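Local coordinates for protein CRISPR-associated endonuclease Cas9 (PDB 5X2H) that cleaves DNA matching its guide RNA as a CRISPR effector, with a RuvC-like domain cutting the noncomplementary strand and an HNH domain the complementary one, at residues A[163-168]-A[172-177]; A[122-127]-A[211-216]. All blocks are in the same frame, centred on the assembly; numbering follows the deposited sequence.

Contact 1: residues A[163-168]-A[172-177]; sequences ANYQSV and LYKEYF
Tyr165 holds its CG beside the backbone N (chi1 -72°), which sends the phenol from the loop across to helix 168-175, while Glu175 bends at chi2 (-75°) and brings its carboxylate round to meet the hydroxyl. The resulting bond, Tyr165 OH to Glu175 OE2, is short at 2.5 Å, with the phenol as donor. It uses the anti side of OE2 and lies somewhat out of the carboxylate plane. Ring and carboxylate stand almost perpendicular, 85° apart, with OE2 at the ring's edge in its plane. Glu175 CG also packs against the hydroxyl end, 3.3 Å from Tyr165 OH and toward the CE2 side of the ring.

Lys174 lies at the CE1 edge of the phenol with its aliphatic stem: CD is 4.0 Å from Tyr165 CE1. Its ammonium group runs on to a salt bridge with Glu170, in the turn of helix between the two segments. At the start of the same helix Ser167 is the N-cap, its OG accepting from the backbone N of Glu170. The first helical turn is closed by Leu172 N bonding to Val168 O at 2.9 Å, nearly straight. Val168 and Leu172 send their branches the same way, CG1 to CD1 3.9 Å; Val168 packs on helices 203-219 and 107-113, Leu172 on Tyr108 of the latter.

The short phenol-carboxylate bond ties the incoming loop to the last turn of this brief helix, and the donated proton would be expected to stabilise Glu175 as the carboxylate.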
loop_
_atom_site.group_PDB
_atom_site.type_symbol
_atom_site.label_atom_id
_atom_site.label_comp_id
_atom_site.label_asym_id
_atom_site.label_seq_id
_atom_site.Cartn_x
_atom_site.Cartn_y
_atom_site.Cartn_z
ATOM N N ALA A 163 -30.033 -1.037 27.874
ATOM C CA ALA A 163 -31.467 -0.777 27.932
ATOM C C ALA A 163 -31.963 -0.546 29.354
ATOM O O ALA A 163 -33.079 -0.047 29.533
ATOM C CB ALA A 163 -32.239 -1.932 27.292
ATOM N N ASN A 164 -31.169 -0.897 30.363
ATOM C CA ASN A 164 -31.530 -0.684 31.757
ATOM C C ASN A 164 -30.997 0.630 32.314
ATOM O O ASN A 164 -31.065 0.846 33.528
ATOM C CB ASN A 164 -31.028 -1.847 32.617
ATOM C CG ASN A 164 -31.878 -3.092 32.470
ATOM O OD1 ASN A 164 -32.564 -3.276 31.465
ATOM N ND2 ASN A 164 -31.843 -3.953 33.480
ATOM N N TYR A 165 -30.476 1.512 31.464
ATOM C CA TYR A 165 -29.879 2.756 31.919
ATOM C C TYR A 165 -30.350 3.910 31.050
ATOM O O TYR A 165 -30.724 3.726 29.889
ATOM C CB TYR A 165 -28.346 2.683 31.904
ATOM C CG TYR A 165 -27.775 1.803 32.989
ATOM C CD1 TYR A 165 -27.569 2.297 34.270
ATOM C CD2 TYR A 165 -27.445 0.478 32.736
ATOM C CE1 TYR A 165 -27.050 1.497 35.269
ATOM C CE2 TYR A 165 -26.923 -0.330 33.728
ATOM C CZ TYR A 165 -26.730 0.185 34.994
ATOM O OH TYR A 165 -26.213 -0.611 35.990
ATOM N N GLN A 166 -30.322 5.111 31.631
ATOM C CA GLN A 166 -30.696 6.306 30.883
ATOM C C GLN A 166 -29.675 6.616 29.798
ATOM O O GLN A 166 -30.038 6.896 28.650
ATOM C CB GLN A 166 -30.836 7.500 31.827
ATOM C CG GLN A 166 -31.942 7.379 32.852
ATOM C CD GLN A 166 -32.419 8.733 33.326
ATOM O OE1 GLN A 166 -33.074 9.465 32.585
ATOM N NE2 GLN A 166 -32.081 9.082 34.562
ATOM N N SER A 167 -28.390 6.573 30.143
ATOM C CA SER A 167 -27.339 7.034 29.252
ATOM C C SER A 167 -26.132 6.116 29.358
ATOM O O SER A 167 -26.008 5.313 30.289
ATOM C CB SER A 167 -26.930 8.476 29.575
ATOM O OG SER A 167 -26.197 8.539 30.789
ATOM N N VAL A 168 -25.235 6.248 28.379
ATOM C CA VAL A 168 -23.964 5.533 28.423
ATOM C C VAL A 168 -23.161 5.958 29.646
ATOM O O VAL A 168 -22.523 5.129 30.308
ATOM C CB VAL A 168 -23.179 5.768 27.119
ATOM C CG1 VAL A 168 -21.759 5.235 27.243
ATOM C CG2 VAL A 168 -23.898 5.129 25.942
ATOM N N LEU A 172 -21.599 3.324 32.380
ATOM C CA LEU A 172 -20.183 3.155 32.693
ATOM C C LEU A 172 -19.878 3.573 34.127
ATOM O O LEU A 172 -19.032 2.963 34.791
ATOM C CB LEU A 172 -19.329 3.953 31.709
ATOM C CG LEU A 172 -19.404 3.511 30.246
ATOM C CD1 LEU A 172 -18.541 4.405 29.362
ATOM C CD2 LEU A 172 -18.993 2.050 30.108
ATOM N N TYR A 173 -20.558 4.609 34.622
ATOM C CA TYR A 173 -20.262 5.110 35.959
ATOM C C TYR A 173 -20.719 4.134 37.035
ATOM O O TYR A 173 -20.068 4.002 38.078
ATOM C CB TYR A 173 -20.914 6.478 36.160
ATOM C CG TYR A 173 -20.836 6.996 37.576
ATOM C CD1 TYR A 173 -19.626 7.411 38.117
ATOM C CD2 TYR A 173 -21.972 7.075 38.371
ATOM C CE1 TYR A 173 -19.549 7.884 39.411
ATOM C CE2 TYR A 173 -21.905 7.549 39.670
ATOM C CZ TYR A 173 -20.691 7.954 40.182
ATOM O OH TYR A 173 -20.611 8.429 41.469
ATOM N N LYS A 174 -21.829 3.437 36.802
ATOM C CA LYS A 174 -22.398 2.562 37.819
ATOM C C LYS A 174 -21.949 1.116 37.690
ATOM O O LYS A 174 -21.919 0.397 38.696
ATOM C CB LYS A 174 -23.926 2.623 37.768
ATOM C CG LYS A 174 -24.511 3.910 38.310
ATOM C CD LYS A 174 -26.027 3.857 38.309
ATOM C CE LYS A 174 -26.621 4.995 39.118
ATOM N NZ LYS A 174 -28.100 5.047 38.982
ATOM N N GLU A 175 -21.601 0.668 36.486
ATOM C CA GLU A 175 -21.222 -0.724 36.280
ATOM C C GLU A 175 -19.722 -0.958 36.381
ATOM O O GLU A 175 -19.303 -2.049 36.780
ATOM C CB GLU A 175 -21.716 -1.213 34.914
ATOM C CG GLU A 175 -23.218 -1.408 34.825
ATOM C CD GLU A 175 -23.686 -2.657 35.546
ATOM O OE1 GLU A 175 -22.851 -3.557 35.783
ATOM O OE2 GLU A 175 -24.888 -2.739 35.876
ATOM N N TYR A 176 -18.905 0.031 36.037
ATOM C CA TYR A 176 -17.469 -0.217 35.970
ATOM C C TYR A 176 -16.626 0.802 36.721
ATOM O O TYR A 176 -15.607 0.425 37.304
ATOM C CB TYR A 176 -17.023 -0.275 34.498
ATOM C CG TYR A 176 -17.797 -1.274 33.669
ATOM C CD1 TYR A 176 -17.659 -2.640 33.885
ATOM C CD2 TYR A 176 -18.665 -0.853 32.670
ATOM C CE1 TYR A 176 -18.367 -3.557 33.132
ATOM C CE2 TYR A 176 -19.378 -1.763 31.913
ATOM C CZ TYR A 176 -19.225 -3.113 32.147
ATOM O OH TYR A 176 -19.932 -4.022 31.394
ATOM N N PHE A 177 -17.015 2.078 36.724
ATOM C CA PHE A 177 -16.135 3.113 37.255
ATOM C C PHE A 177 -15.873 2.908 38.741
ATOM O O PHE A 177 -16.794 2.978 39.560
ATOM C CB PHE A 177 -16.716 4.502 37.011
ATOM C CG PHE A 177 -15.874 5.603 37.589
ATOM C CD1 PHE A 177 -14.698 5.991 36.966
ATOM C CD2 PHE A 177 -16.240 6.229 38.770
ATOM C CE1 PHE A 177 -13.914 6.995 37.499
ATOM C CE2 PHE A 177 -15.459 7.233 39.309
ATOM C CZ PHE A 177 -14.295 7.615 38.675
#

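Contact 2: residues A[122-127]-A[211-216]; sequences QDFARV and KLIFKK
Two antiparallel helices, 121-133 and 203-219, pack here within the alpha-helical recognition (REC) lobe of Cas9, their short axis segments running at 166° to each other and 12.2 Å apart at closest approach. The spacing is wide, and large aromatic side chains bridge it. Phe124 extends from its helix with CG anti to the backbone N (chi1 -160°), which carries the ring across to the partner helix. There it meets Phe214 in a T-shaped stack: the edge of Phe124 faces the Phe214 ring, with centroids 4.9 Å apart and planes at 66°. Phe124 CZ sits over the centre of that face, 3.7 Å from Phe214 CZ.

Ile213 lies next to this aromatic pair and touches both residues of helix 121-133 that take part. Its CG2 branch runs alongside Phe124 in the opposite sense, reaching CE1 at 3.6 Å, whereas its other branch carries CD1 toward Val127 and meets CG1 tip to tip at 3.9 Å. No hydrogen bond crosses between the segments, and all four touching side chains are buried.

Further phenylalanines extend the cluster, with Phe222 edge-to-face with Phe124 and Phe224 edge-to-face with Phe214. Leu110 and Arg111 of helix 107-113 add to the packing around Val127, and Val232 of helix 226-236 adds to that around Phe214. Aromatic and branched aliphatic side chains meeting between antiparallel helices are typical of the hydrophobic core of a helical bundle.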
loop_
_atom_site.group_PDB
_atom_site.type_symbol
_atom_site.label_atom_id
_atom_site.label_comp_id
_atom_site.label_asym_id
_atom_site.label_seq_id
_atom_site.Cartn_x
_atom_site.Cartn_y
_atom_site.Cartn_z
ATOM N N GLN A 122 -17.942 24.756 34.044
ATOM C CA GLN A 122 -16.675 24.038 33.974
ATOM C C GLN A 122 -16.901 22.532 33.925
ATOM O O GLN A 122 -16.135 21.810 33.274
ATOM C CB GLN A 122 -15.787 24.401 35.165
ATOM C CG GLN A 122 -15.299 25.845 35.189
ATOM C CD GLN A 122 -16.351 26.819 35.693
ATOM O OE1 GLN A 122 -17.457 26.422 36.061
ATOM N NE2 GLN A 122 -16.008 28.102 35.712
ATOM N N ASP A 123 -17.944 22.045 34.603
ATOM C CA ASP A 123 -18.267 20.623 34.552
ATOM C C ASP A 123 -18.843 20.242 33.196
ATOM O O ASP A 123 -18.436 19.240 32.596
ATOM C CB ASP A 123 -19.249 20.265 35.669
ATOM C CG ASP A 123 -18.658 20.457 37.050
ATOM O OD1 ASP A 123 -17.430 20.288 37.199
ATOM O OD2 ASP A 123 -19.425 20.780 37.984
ATOM N N PHE A 124 -19.803 21.027 32.700
ATOM C CA PHE A 124 -20.377 20.756 31.389
ATOM C C PHE A 124 -19.315 20.814 30.299
ATOM O O PHE A 124 -19.394 20.070 29.314
ATOM C CB PHE A 124 -21.501 21.752 31.094
ATOM C CG PHE A 124 -22.454 21.299 30.020
ATOM C CD1 PHE A 124 -22.498 19.973 29.623
ATOM C CD2 PHE A 124 -23.305 22.204 29.405
ATOM C CE1 PHE A 124 -23.374 19.558 28.634
ATOM C CE2 PHE A 124 -24.182 21.795 28.416
ATOM C CZ PHE A 124 -24.215 20.470 28.030
ATOM N N ALA A 125 -18.314 21.681 30.462
ATOM C CA ALA A 125 -17.245 21.785 29.475
ATOM C C ALA A 125 -16.463 20.482 29.373
ATOM O O ALA A 125 -16.184 19.997 28.269
ATOM C CB ALA A 125 -16.314 22.943 29.834
ATOM N N ARG A 126 -16.100 19.901 30.519
ATOM C CA ARG A 126 -15.335 18.658 30.502
ATOM C C ARG A 126 -16.190 17.479 30.054
ATOM O O ARG A 126 -15.666 16.527 29.467
ATOM C CB ARG A 126 -14.725 18.401 31.882
ATOM C CG ARG A 126 -13.569 19.340 32.205
ATOM C CD ARG A 126 -13.029 19.151 33.615
ATOM N NE ARG A 126 -12.962 17.744 33.985
ATOM C CZ ARG A 126 -13.530 17.231 35.069
ATOM N NH1 ARG A 126 -14.195 18.014 35.909
ATOM N NH2 ARG A 126 -13.422 15.935 35.319
ATOM N N VAL A 127 -17.499 17.527 30.308
ATOM C CA VAL A 127 -18.385 16.464 29.842
ATOM C C VAL A 127 -18.418 16.432 28.319
ATOM O O VAL A 127 -18.268 15.371 27.701
ATOM C CB VAL A 127 -19.796 16.641 30.430
ATOM C CG1 VAL A 127 -20.803 15.800 29.659
ATOM C CG2 VAL A 127 -19.809 16.266 31.904
ATOM N N LYS A 211 -27.302 14.578 23.676
ATOM C CA LYS A 211 -28.600 15.218 23.470
ATOM C C LYS A 211 -29.422 15.212 24.752
ATOM O O LYS A 211 -30.084 16.205 25.077
ATOM C CB LYS A 211 -29.369 14.521 22.347
ATOM C CG LYS A 211 -28.783 14.722 20.960
ATOM C CD LYS A 211 -29.643 14.050 19.897
ATOM C CE LYS A 211 -29.086 14.284 18.503
ATOM N NZ LYS A 211 -29.875 13.567 17.467
ATOM N N LEU A 212 -29.389 14.102 25.493
ATOM C CA LEU A 212 -30.138 14.017 26.742
ATOM C C LEU A 212 -29.563 14.954 27.795
ATOM O O LEU A 212 -30.314 15.579 28.553
ATOM C CB LEU A 212 -30.141 12.575 27.250
ATOM C CG LEU A 212 -30.797 12.329 28.611
ATOM C CD1 LEU A 212 -32.293 12.615 28.550
ATOM C CD2 LEU A 212 -30.533 10.909 29.085
ATOM N N ILE A 213 -28.235 15.064 27.857
ATOM C CA ILE A 213 -27.606 15.931 28.851
ATOM C C ILE A 213 -27.975 17.387 28.602
ATOM O O ILE A 213 -28.264 18.138 29.542
ATOM C CB ILE A 213 -26.081 15.721 28.853
ATOM C CG1 ILE A 213 -25.735 14.341 29.418
ATOM C CG2 ILE A 213 -25.392 16.818 29.648
ATOM C CD1 ILE A 213 -24.253 14.012 29.375
ATOM N N PHE A 214 -27.974 17.811 27.333
ATOM C CA PHE A 214 -28.401 19.168 27.006
ATOM C C PHE A 214 -29.838 19.409 27.453
ATOM O O PHE A 214 -30.141 20.427 28.087
ATOM C CB PHE A 214 -28.256 19.423 25.504
ATOM C CG PHE A 214 -26.966 20.094 25.122
ATOM C CD1 PHE A 214 -26.801 21.456 25.307
ATOM C CD2 PHE A 214 -25.923 19.368 24.571
ATOM C CE1 PHE A 214 -25.620 22.082 24.959
ATOM C CE2 PHE A 214 -24.738 19.990 24.218
ATOM C CZ PHE A 214 -24.587 21.350 24.414
ATOM N N LYS A 215 -30.735 18.471 27.140
ATOM C CA LYS A 215 -32.141 18.627 27.502
ATOM C C LYS A 215 -32.332 18.636 29.014
ATOM O O LYS A 215 -33.129 19.422 29.540
ATOM C CB LYS A 215 -32.967 17.512 26.861
ATOM C CG LYS A 215 -34.418 17.457 27.316
ATOM C CD LYS A 215 -34.875 16.012 27.471
ATOM C CE LYS A 215 -35.971 15.648 26.482
ATOM N NZ LYS A 215 -37.310 16.103 26.944
ATOM N N LYS A 216 -31.609 17.773 29.731
ATOM C CA LYS A 216 -31.746 17.726 31.184
ATOM C C LYS A 216 -31.157 18.970 31.837
ATOM O O LYS A 216 -31.740 19.512 32.782
ATOM C CB LYS A 216 -31.088 16.460 31.733
ATOM C CG LYS A 216 -31.852 15.185 31.414
ATOM C CD LYS A 216 -32.862 14.842 32.502
ATOM C CE LYS A 216 -34.026 14.040 31.934
ATOM N NZ LYS A 216 -34.836 13.380 32.995
#

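The centres of the two contacts lie about 16 Å apart, on the same side of the chain's centre and about 41 and 42 Å from it. Along the chain contact 1 falls within the span that contact 2 brackets: helix 121-133 comes first, then helices 150-162 and 168-175, and finally helix 203-219. This last helix joins them, since it packs on Phe124 and Val127 in contact 2 and also touches Ser167 and Val168; Gln166 O meets Leu212 CD2 directly. Helix 107-113 borders both. A surface turn and a buried core thus both belong to the helical recognition lobe, beside the bound nucleic acid and apart from the annotated RuvC residues.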